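Local coordinates for protein pyruvate kinase (Pseudomonas aeruginosa, PDB 6QXL) that probably catalyses the last step of glycolysis, the transfer of a phosphoryl group from phosphoenolpyruvate to ADP, giving pyruvate and ATP, at residues 7-12 / 310-315. Numbering follows the deposited sequence.
Sequences KIVATL and TDAVML
With V9 CG1 swung anti to the backbone N (chi1 -178°) and M314 CG likewise opposite its own N (chi1 -168°), the two side chains slant across each other inside the TIM barrel of pyruvate kinase, where the last strand, 312-315, closes the ring against the first, 7-11. V9 CB lies 3.8 Å from M314 CG, and V9 CG1 reaches M314 SD at 4.0 Å. In the extended strands successive side chains alternate between two faces. K7, V9, A312 and M314 share the inner one; I8, A10, V313 and L315 turn outward, and I8, V313 and L315 meet helix 325-340, as branched aliphatic residues suit a strand covered by a helix. The bare methyl of A312 carries nothing beyond CB, and V9 CG2 rests on it at 4.0 Å. The flexible M314 side chain lies about 4 Å from the bound malonate.

A backbone ladder stitches the seam: K7 N donates to D311 O, V313 N to K7 O, V9 N to V313 O and L315 N to V9 O at 2.8 Å. At the start of the pair, the long K7 chain carries NZ away to the carbonyls of A416, F418 and V421, and D311 forms a salt bridge with R395; both tie the barrel to the C-terminal part of the chain. At the other end, T11 grips one carbonyl twice: its N donates to L315 O at 3.0 Å, tilted 33° from the carbonyl plane, and OG1, also bonded to R34 NH1, donates to the in-plane lone pair of L315 O at 2.9 Å.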
ATOM      1  N   LYS A   7       6.608  29.284  -3.184  1.00 36.71           N
ATOM      2  CA  LYS A   7       7.287  30.571  -3.292  1.00 38.55           C
ATOM      3  C   LYS A   7       7.362  31.022  -4.735  1.00 39.08           C
ATOM      4  O   LYS A   7       7.347  30.214  -5.646  1.00 33.34           O
ATOM      5  CB  LYS A   7       8.672  30.499  -2.663  1.00 43.98           C
ATOM      6  CG  LYS A   7       8.659  30.053  -1.207  1.00 51.47           C
ATOM      7  CD  LYS A   7       7.811  30.972  -0.307  1.00 53.36           C
ATOM      8  CE  LYS A   7       7.883  30.555   1.162  1.00 54.88           C
ATOM      9  NZ  LYS A   7       9.281  30.638   1.706  1.00 58.15           N
ATOM     10  N   ILE A   8       7.429  32.342  -4.925  1.00 43.39           N
ATOM     11  CA  ILE A   8       7.402  32.960  -6.251  1.00 40.83           C
ATOM     12  C   ILE A   8       8.717  33.662  -6.544  1.00 38.48           C
ATOM     13  O   ILE A   8       9.122  34.552  -5.809  1.00 41.86           O
ATOM     14  CB  ILE A   8       6.254  33.963  -6.367  1.00 37.92           C
ATOM     15  CG1 ILE A   8       4.906  33.221  -6.285  1.00 37.06           C
ATOM     16  CG2 ILE A   8       6.373  34.738  -7.678  1.00 38.81           C
ATOM     17  CD1 ILE A   8       3.660  34.112  -6.226  1.00 36.29           C
ATOM     18  N   VAL A   9       9.369  33.257  -7.625  1.00 35.72           N
ATOM     19  CA  VAL A   9      10.559  33.926  -8.124  1.00 39.26           C
ATOM     20  C   VAL A   9      10.167  34.822  -9.293  1.00 43.05           C
ATOM     21  O   VAL A   9       9.574  34.350 -10.264  1.00 43.03           O
ATOM     22  CB  VAL A   9      11.588  32.921  -8.621  1.00 35.81           C
ATOM     23  CG1 VAL A   9      12.847  33.638  -9.083  1.00 33.85           C
ATOM     24  CG2 VAL A   9      11.896  31.914  -7.531  1.00 37.52           C
ATOM     25  N   ALA A  10      10.500  36.107  -9.198  1.00 49.77           N
ATOM     26  CA  ALA A  10      10.151  37.090 -10.234  1.00 45.86           C
ATOM     27  C   ALA A  10      11.431  37.661 -10.812  1.00 45.55           C
ATOM     28  O   ALA A  10      12.261  38.203 -10.076  1.00 33.02           O
ATOM     29  CB  ALA A  10       9.292  38.192  -9.661  1.00 44.77           C
ATOM     30  N   THR A  11      11.592  37.525 -12.126  1.00 50.26           N
ATOM     31  CA  THR A  11      12.739  38.110 -12.794  1.00 49.77           C
ATOM     32  C   THR A  11      12.504  39.602 -12.982  1.00 44.32           C
ATOM     33  O   THR A  11      11.411  40.014 -13.362  1.00 39.56           O
ATOM     34  CB  THR A  11      12.977  37.458 -14.164  1.00 49.33           C
ATOM     35  OG1 THR A  11      13.285  36.075 -13.981  1.00 50.34           O
ATOM     36  CG2 THR A  11      14.149  38.106 -14.828  1.00 50.28           C
ATOM     37  N   LEU A  12      13.536  40.396 -12.721  1.00 39.03           N
ATOM     38  CA  LEU A  12      13.458  41.845 -12.924  1.00 43.59           C
ATOM     39  C   LEU A  12      13.982  42.248 -14.288  1.00 48.12           C
ATOM     40  O   LEU A  12      14.813  41.563 -14.895  1.00 41.18           O
ATOM     41  CB  LEU A  12      14.228  42.591 -11.848  1.00 42.20           C
ATOM     42  CG  LEU A  12      13.805  42.221 -10.425  1.00 42.73           C
ATOM     43  CD1 LEU A  12      14.630  43.045  -9.446  1.00 43.36           C
ATOM     44  CD2 LEU A  12      12.296  42.387 -10.211  1.00 41.38           C
ATOM     45  N   THR A 310       6.896  21.358  -5.993  1.00 37.47           N
ATOM     46  CA  THR A 310       7.966  22.307  -6.236  1.00 33.89           C
ATOM     47  C   THR A 310       8.040  23.280  -5.061  1.00 34.50           C
ATOM     48  O   THR A 310       7.030  23.571  -4.412  1.00 32.80           O
ATOM     49  CB  THR A 310       7.725  23.069  -7.570  1.00 33.31           C
ATOM     50  OG1 THR A 310       8.948  23.658  -8.031  1.00 32.91           O
ATOM     51  CG2 THR A 310       6.656  24.130  -7.450  1.00 30.86           C
ATOM     52  N   ASP A 311       9.232  23.792  -4.796  1.00 35.04           N
ATOM     53  CA  ASP A 311       9.386  24.815  -3.774  1.00 35.49           C
ATOM     54  C   ASP A 311       8.897  26.156  -4.290  1.00 39.73           C
ATOM     55  O   ASP A 311       8.246  26.910  -3.572  1.00 41.31           O
ATOM     56  CB  ASP A 311      10.823  24.999  -3.334  1.00 36.42           C
ATOM     57  CG  ASP A 311      11.280  23.946  -2.362  1.00 41.79           C
ATOM     58  OD1 ASP A 311      11.622  22.789  -2.750  1.00 42.91           O
ATOM     59  OD2 ASP A 311      11.387  24.363  -1.171  1.00 41.08           O
ATOM     60  N   ALA A 312       9.249  26.459  -5.536  1.00 41.32           N
ATOM     61  CA  ALA A 312       8.920  27.744  -6.104  1.00 40.22           C
ATOM     62  C   ALA A 312       8.591  27.627  -7.574  1.00 41.06           C
ATOM     63  O   ALA A 312       9.035  26.714  -8.259  1.00 37.51           O
ATOM     64  CB  ALA A 312      10.069  28.717  -5.911  1.00 35.63           C
ATOM     65  N   VAL A 313       7.840  28.615  -8.033  1.00 40.90           N
ATOM     66  CA  VAL A 313       7.521  28.803  -9.431  1.00 39.10           C
ATOM     67  C   VAL A 313       8.083  30.156  -9.826  1.00 40.22           C
ATOM     68  O   VAL A 313       8.167  31.056  -8.998  1.00 40.14           O
ATOM     69  CB  VAL A 313       6.011  28.743  -9.662  1.00 37.79           C
ATOM     70  CG1 VAL A 313       5.534  27.307  -9.529  1.00 44.02           C
ATOM     71  CG2 VAL A 313       5.259  29.615  -8.684  1.00 37.17           C
ATOM     72  N   MET A 314       8.467  30.283 -11.089  1.00 43.06           N
ATOM     73  CA  MET A 314       9.213  31.442 -11.573  1.00 41.45           C
ATOM     74  C   MET A 314       8.467  32.159 -12.703  1.00 42.22           C
ATOM     75  O   MET A 314       7.726  31.547 -13.484  1.00 40.99           O
ATOM     76  CB  MET A 314      10.589  31.013 -12.063  1.00 39.84           C
ATOM     77  CG  MET A 314      11.570  32.139 -12.336  1.00 36.16           C
ATOM     78  SD  MET A 314      13.282  31.533 -12.428  1.00 41.18           S
ATOM     79  CE  MET A 314      13.601  31.714 -14.191  1.00 43.07           C
ATOM     80  N   LEU A 315       8.674  33.476 -12.758  1.00 40.62           N
ATOM     81  CA  LEU A 315       8.273  34.311 -13.882  1.00 37.66           C
ATOM     82  C   LEU A 315       9.538  34.864 -14.531  1.00 41.08           C
ATOM     83  O   LEU A 315      10.470  35.262 -13.828  1.00 34.24           O
ATOM     84  CB  LEU A 315       7.422  35.474 -13.405  1.00 35.19           C
ATOM     85  CG  LEU A 315       6.083  35.108 -12.782  1.00 35.76           C
ATOM     86  CD1 LEU A 315       5.406  36.334 -12.155  1.00 37.92           C
ATOM     87  CD2 LEU A 315       5.189  34.467 -13.812  1.00 36.65           C
TER